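Local coordinates for protein gamma-glutamyl-gamma-aminobutyrate hydrolase PuuD (Escherichia coli, PDB 6VTV) that hydrolyses the gamma-glutamyl linkage of gamma-glutamyl-gamma-aminobutyrate, releasing 4-aminobutanoate and glutamate in the last step of putrescine degradation to 4-aminobutanoate, at residues A107-R119 / L240-E254. Numbering follows the deposited sequence.
Sequences ALERRIPIFAICR and LFEGFITACQHHIAE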
loop_
_atom_site.group_PDB
_atom_site.type_symbol
_atom_site.label_atom_id
_atom_site.label_comp_id
_atom_site.label_asym_id
_atom_site.label_seq_id
_atom_site.Cartn_x
_atom_site.Cartn_y
_atom_site.Cartn_z
ATOM N N ALA B 107 -18.303 0.060 6.184
ATOM C CA ALA B 107 -18.125 -1.257 6.786
ATOM C C ALA B 107 -19.115 -1.504 7.918
ATOM O O ALA B 107 -19.463 -2.658 8.191
ATOM C CB ALA B 107 -16.692 -1.420 7.292
ATOM N N LEU B 108 -19.574 -0.446 8.591
ATOM C CA LEU B 108 -20.538 -0.635 9.667
ATOM C C LEU B 108 -21.914 -0.990 9.125
ATOM O O LEU B 108 -22.649 -1.759 9.757
ATOM C CB LEU B 108 -20.610 0.617 10.540
ATOM C CG LEU B 108 -19.378 0.902 11.402
ATOM C CD1 LEU B 108 -19.614 2.103 12.304
ATOM C CD2 LEU B 108 -19.000 -0.323 12.223
ATOM N N GLU B 109 -22.274 -0.452 7.959
ATOM C CA GLU B 109 -23.533 -0.829 7.333
ATOM C C GLU B 109 -23.459 -2.217 6.712
ATOM O O GLU B 109 -24.436 -2.971 6.773
ATOM C CB GLU B 109 -23.922 0.207 6.277
ATOM C CG GLU B 109 -25.102 -0.210 5.429
ATOM C CD GLU B 109 -25.552 0.888 4.495
ATOM O OE1 GLU B 109 -25.560 2.063 4.921
ATOM O OE2 GLU B 109 -25.910 0.578 3.342
ATOM N N ARG B 110 -22.320 -2.572 6.119
ATOM C CA ARG B 110 -22.133 -3.885 5.514
ATOM C C ARG B 110 -21.716 -4.951 6.519
ATOM O O ARG B 110 -21.521 -6.106 6.123
ATOM C CB ARG B 110 -21.092 -3.803 4.394
ATOM C CG ARG B 110 -21.404 -2.756 3.340
ATOM C CD ARG B 110 -20.468 -2.857 2.151
ATOM N NE ARG B 110 -20.852 -1.935 1.087
ATOM C CZ ARG B 110 -20.861 -2.250 -0.203
ATOM N NH1 ARG B 110 -20.507 -3.467 -0.590
ATOM N NH2 ARG B 110 -21.225 -1.351 -1.107
ATOM N N ARG B 111 -21.568 -4.590 7.796
ATOM C CA ARG B 111 -21.175 -5.523 8.855
ATOM C C ARG B 111 -19.842 -6.200 8.535
ATOM O O ARG B 111 -19.627 -7.374 8.848
ATOM C CB ARG B 111 -22.278 -6.553 9.121
ATOM C CG ARG B 111 -23.671 -5.937 9.144
ATOM C CD ARG B 111 -24.694 -6.774 9.905
ATOM N NE ARG B 111 -24.332 -8.185 9.996
ATOM C CZ ARG B 111 -24.367 -8.891 11.121
ATOM N NH1 ARG B 111 -24.749 -8.318 12.254
ATOM N NH2 ARG B 111 -24.021 -10.172 11.114
ATOM N N ILE B 112 -18.944 -5.453 7.909
ATOM C CA ILE B 112 -17.590 -5.943 7.642
ATOM C C ILE B 112 -16.751 -5.771 8.907
ATOM O O ILE B 112 -16.783 -4.691 9.516
ATOM C CB ILE B 112 -16.969 -5.191 6.468
ATOM C CG1 ILE B 112 -17.823 -5.361 5.210
ATOM C CG2 ILE B 112 -15.544 -5.665 6.216
ATOM C CD1 ILE B 112 -17.393 -4.474 4.062
ATOM N N PRO B 113 -16.008 -6.792 9.331
ATOM C CA PRO B 113 -15.205 -6.661 10.552
ATOM C C PRO B 113 -14.177 -5.544 10.437
ATOM O O PRO B 113 -13.586 -5.321 9.377
ATOM C CB PRO B 113 -14.534 -8.033 10.685
ATOM C CG PRO B 113 -15.441 -8.964 9.952
ATOM C CD PRO B 113 -15.985 -8.166 8.800
ATOM N N ILE B 114 -13.975 -4.835 11.545
ATOM C CA ILE B 114 -13.017 -3.740 11.629
ATOM C C ILE B 114 -12.121 -3.966 12.836
ATOM O O ILE B 114 -12.600 -4.306 13.923
ATOM C CB ILE B 114 -13.717 -2.366 11.737
ATOM C CG1 ILE B 114 -14.749 -2.186 10.624
ATOM C CG2 ILE B 114 -12.694 -1.239 11.707
ATOM C CD1 ILE B 114 -15.577 -0.927 10.768
ATOM N N PHE B 115 -10.817 -3.778 12.644
ATOM C CA PHE B 115 -9.853 -3.762 13.736
ATOM C C PHE B 115 -9.032 -2.488 13.618
ATOM O O PHE B 115 -8.350 -2.278 12.610
ATOM C CB PHE B 115 -8.949 -4.996 13.713
ATOM C CG PHE B 115 -8.061 -5.116 14.919
ATOM C CD1 PHE B 115 -8.541 -4.798 16.180
ATOM C CD2 PHE B 115 -6.751 -5.549 14.795
ATOM C CE1 PHE B 115 -7.729 -4.905 17.295
ATOM C CE2 PHE B 115 -5.934 -5.660 15.907
ATOM C CZ PHE B 115 -6.425 -5.339 17.158
ATOM N N ALA B 116 -9.102 -1.643 14.642
ATOM C CA ALA B 116 -8.509 -0.315 14.617
ATOM C C ALA B 116 -7.487 -0.175 15.736
ATOM O O ALA B 116 -7.709 -0.646 16.856
ATOM C CB ALA B 116 -9.590 0.757 14.748
ATOM N N ILE B 117 -6.368 0.480 15.429
ATOM C CA ILE B 117 -5.240 0.608 16.346
ATOM C C ILE B 117 -4.906 2.085 16.516
ATOM O O ILE B 117 -4.689 2.795 15.526
ATOM C CB ILE B 117 -4.010 -0.169 15.842
ATOM C CG1 ILE B 117 -4.280 -1.677 15.863
ATOM C CG2 ILE B 117 -2.779 0.175 16.677
ATOM C CD1 ILE B 117 -3.109 -2.514 15.389
ATOM N N CYS B 118 -4.864 2.537 17.774
ATOM C CA CYS B 118 -4.423 3.878 18.155
ATOM C C CYS B 118 -5.210 4.957 17.415
ATOM O O CYS B 118 -6.328 5.294 17.818
ATOM C CB CYS B 118 -2.917 4.035 17.913
ATOM S SG CYS B 118 -2.206 5.573 18.555
ATOM N N ARG B 119 -4.645 5.512 16.338
ATOM C CA ARG B 119 -5.394 6.484 15.546
ATOM C C ARG B 119 -6.675 5.875 14.996
ATOM O O ARG B 119 -7.678 6.580 14.832
ATOM C CB ARG B 119 -4.535 7.025 14.403
ATOM C CG ARG B 119 -5.163 8.205 13.677
ATOM C CD ARG B 119 -4.703 8.267 12.233
ATOM N NE ARG B 119 -4.557 9.642 11.771
ATOM C CZ ARG B 119 -5.504 10.318 11.130
ATOM N NH1 ARG B 119 -6.672 9.748 10.873
ATOM N NH2 ARG B 119 -5.281 11.567 10.745
ATOM N N LEU B 240 -5.824 -10.926 19.887
ATOM C CA LEU B 240 -6.611 -9.864 19.266
ATOM C C LEU B 240 -6.623 -10.004 17.750
ATOM O O LEU B 240 -7.681 -9.928 17.114
ATOM C CB LEU B 240 -6.060 -8.498 19.670
ATOM C CG LEU B 240 -6.231 -8.097 21.133
ATOM C CD1 LEU B 240 -5.559 -6.760 21.398
ATOM C CD2 LEU B 240 -7.704 -8.042 21.498
ATOM N N PHE B 241 -5.448 -10.205 17.151
ATOM C CA PHE B 241 -5.387 -10.397 15.707
ATOM C C PHE B 241 -6.022 -11.722 15.303
ATOM O O PHE B 241 -6.647 -11.816 14.240
ATOM C CB PHE B 241 -3.938 -10.314 15.229
ATOM C CG PHE B 241 -3.415 -8.906 15.132
ATOM C CD1 PHE B 241 -3.745 -8.090 14.059
ATOM C CD2 PHE B 241 -2.602 -8.396 16.129
ATOM C CE1 PHE B 241 -3.263 -6.794 13.983
ATOM C CE2 PHE B 241 -2.119 -7.104 16.060
ATOM C CZ PHE B 241 -2.450 -6.300 14.987
ATOM N N GLU B 242 -5.878 -12.757 16.133
ATOM C CA GLU B 242 -6.540 -14.024 15.835
ATOM C C GLU B 242 -8.054 -13.861 15.835
ATOM O O GLU B 242 -8.744 -14.408 14.963
ATOM C CB GLU B 242 -6.098 -15.097 16.834
ATOM C CG GLU B 242 -4.827 -15.856 16.431
ATOM C CD GLU B 242 -4.239 -16.610 17.611
ATOM O OE1 GLU B 242 -3.113 -17.152 17.514
ATOM O OE2 GLU B 242 -4.923 -16.647 18.652
ATOM N N GLY B 243 -8.581 -13.085 16.785
ATOM C CA GLY B 243 -10.016 -12.865 16.835
ATOM C C GLY B 243 -10.531 -12.041 15.668
ATOM O O GLY B 243 -11.641 -12.269 15.179
ATOM N N PHE B 244 -9.735 -11.071 15.211
ATOM C CA PHE B 244 -10.110 -10.288 14.037
ATOM C C PHE B 244 -10.217 -11.172 12.797
ATOM O O PHE B 244 -11.210 -11.116 12.061
ATOM C CB PHE B 244 -9.090 -9.168 13.821
ATOM C CG PHE B 244 -9.300 -8.388 12.556
ATOM C CD1 PHE B 244 -10.560 -7.933 12.209
ATOM C CD2 PHE B 244 -8.236 -8.109 11.716
ATOM C CE1 PHE B 244 -10.756 -7.215 11.048
ATOM C CE2 PHE B 244 -8.424 -7.391 10.552
ATOM C CZ PHE B 244 -9.687 -6.943 10.218
ATOM N N ILE B 245 -9.197 -11.998 12.553
ATOM C CA ILE B 245 -9.201 -12.854 11.368
ATOM C C ILE B 245 -10.326 -13.879 11.450
ATOM O O ILE B 245 -10.981 -14.185 10.444
ATOM C CB ILE B 245 -7.825 -13.524 11.194
ATOM C CG1 ILE B 245 -6.753 -12.470 10.912
ATOM C CG2 ILE B 245 -7.863 -14.535 10.068
ATOM C CD1 ILE B 245 -7.055 -11.605 9.704
ATOM N N THR B 246 -10.576 -14.418 12.648
ATOM C CA THR B 246 -11.695 -15.338 12.834
ATOM C C THR B 246 -13.020 -14.664 12.499
ATOM O O THR B 246 -13.919 -15.289 11.922
ATOM C CB THR B 246 -11.713 -15.857 14.272
ATOM O OG1 THR B 246 -10.499 -16.567 14.546
ATOM C CG2 THR B 246 -12.901 -16.789 14.497
ATOM N N ALA B 247 -13.157 -13.385 12.855
ATOM C CA ALA B 247 -14.367 -12.644 12.519
ATOM C C ALA B 247 -14.506 -12.468 11.014
ATOM O O ALA B 247 -15.611 -12.569 10.468
ATOM C CB ALA B 247 -14.357 -11.285 13.217
ATOM N N CYS B 248 -13.394 -12.201 10.326
ATOM C CA CYS B 248 -13.436 -12.090 8.871
ATOM C C CYS B 248 -13.801 -13.421 8.230
ATOM O O CYS B 248 -14.557 -13.458 7.252
ATOM C CB CYS B 248 -12.095 -11.578 8.348
ATOM S SG CYS B 248 -11.581 -10.010 9.087
ATOM N N GLN B 249 -13.276 -14.526 8.768
ATOM C CA GLN B 249 -13.707 -15.844 8.312
ATOM C C GLN B 249 -15.202 -16.032 8.523
ATOM O O GLN B 249 -15.904 -16.544 7.643
ATOM C CB GLN B 249 -12.934 -16.937 9.045
ATOM C CG GLN B 249 -11.485 -17.067 8.631
ATOM C CD GLN B 249 -10.739 -18.078 9.474
ATOM O OE1 GLN B 249 -10.450 -17.836 10.646
ATOM N NE2 GLN B 249 -10.426 -19.225 8.881
ATOM N N HIS B 250 -15.705 -15.625 9.690
ATOM C CA HIS B 250 -17.139 -15.697 9.945
ATOM C C HIS B 250 -17.907 -14.789 8.993
ATOM O O HIS B 250 -18.991 -15.147 8.519
ATOM C CB HIS B 250 -17.427 -15.328 11.399
ATOM C CG HIS B 250 -18.806 -15.690 11.856
ATOM N ND1 HIS B 250 -19.299 -16.975 11.784
ATOM C CD2 HIS B 250 -19.792 -14.938 12.398
ATOM C CE1 HIS B 250 -20.532 -16.998 12.258
ATOM N NE2 HIS B 250 -20.855 -15.774 12.638
ATOM N N HIS B 251 -17.353 -13.611 8.694
ATOM C CA HIS B 251 -17.991 -12.713 7.737
ATOM C C HIS B 251 -18.070 -13.347 6.355
ATOM O O HIS B 251 -19.064 -13.175 5.639
ATOM C CB HIS B 251 -17.234 -11.387 7.678
ATOM C CG HIS B 251 -17.710 -10.465 6.599
ATOM N ND1 HIS B 251 -19.018 -10.043 6.504
ATOM C CD2 HIS B 251 -17.053 -9.886 5.567
ATOM C CE1 HIS B 251 -19.147 -9.241 5.461
ATOM N NE2 HIS B 251 -17.968 -9.130 4.876
ATOM N N ILE B 252 -17.030 -14.086 5.961
ATOM C CA ILE B 252 -17.063 -14.807 4.691
ATOM C C ILE B 252 -18.142 -15.882 4.726
ATOM O O ILE B 252 -18.921 -16.038 3.778
ATOM C CB ILE B 252 -15.681 -15.407 4.378
ATOM C CG1 ILE B 252 -14.660 -14.295 4.134
ATOM C CG2 ILE B 252 -15.759 -16.342 3.177
ATOM C CD1 ILE B 252 -13.248 -14.798 3.948
ATOM N N ALA B 253 -18.203 -16.638 5.825
ATOM C CA ALA B 253 -19.240 -17.655 5.964
ATOM C C ALA B 253 -20.623 -17.021 6.052
ATOM O O ALA B 253 -21.591 -17.548 5.491
ATOM C CB ALA B 253 -18.965 -18.522 7.192
ATOM N N GLU B 254 -20.736 -15.886 6.749
ATOM C CA GLU B 254 -22.020 -15.198 6.837
ATOM C C GLU B 254 -22.438 -14.607 5.497
ATOM O O GLU B 254 -23.635 -14.425 5.249
ATOM C CB GLU B 254 -21.966 -14.100 7.901
ATOM C CG GLU B 254 -22.011 -14.612 9.330
ATOM C CD GLU B 254 -23.390 -15.096 9.728
ATOM O OE1 GLU B 254 -24.349 -14.299 9.649
ATOM O OE2 GLU B 254 -23.514 -16.276 10.119
HETATM O O HOH W 1 -20.604 -9.749 8.740
#
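Phe115 drives its ring edge into one face of Phe241, CE2 standing 3.5 Å from Phe241 CE1, in a T-shaped pair whose planes meet at 90°. The same residue serves a second aromatic partner with a different atom: its CB sits over the centre of the Phe244 ring, a CH-pi contact of 3.6 Å from CB to the centroid, while the sulfur of Cys248 lies over the opposite face, nearer the rim. With CG anti to the backbone N (chi1 -172°), the Phe115 ring swings past Phe244 toward Phe241, where CZ also meets CB of Leu240 and Ile117 adds CD1 against Phe241 CZ. The aromatic cluster of Phe115, Phe241 and Phe244 packs helix 235-254 on one side of the central sheet of the class I glutamine amidotransferase fold, its segment 240-254 running nearly antiparallel (154°) to strand 114-117. That strand, hydrogen-bonded to strands 68-71 and 220-223, leads into Cys118, the predicted nucleophile, and the Ile117 side chain comes within about 4 Å of those of His226 and Glu228, predicted to complete the active site. Toward the start of the strand the packing stays close around Pro113, whose ring rests against Phe244, Ala247, Cys248 and His251, with CD 3.6 Å from His251 CG. Beyond it the imidazole lies across the backbone, one face over Ile112 CA, and a water bridges the segments, donating to Arg111 O (2.6 Å) and bonded to His251 ND1 (2.8 Å). Outermost, solvent-exposed Arg111 keeps NH2 4.4 Å from OE1 of poorly ordered Glu254, beyond a salt bridge; Glu254 OE2 forms one with Arg257.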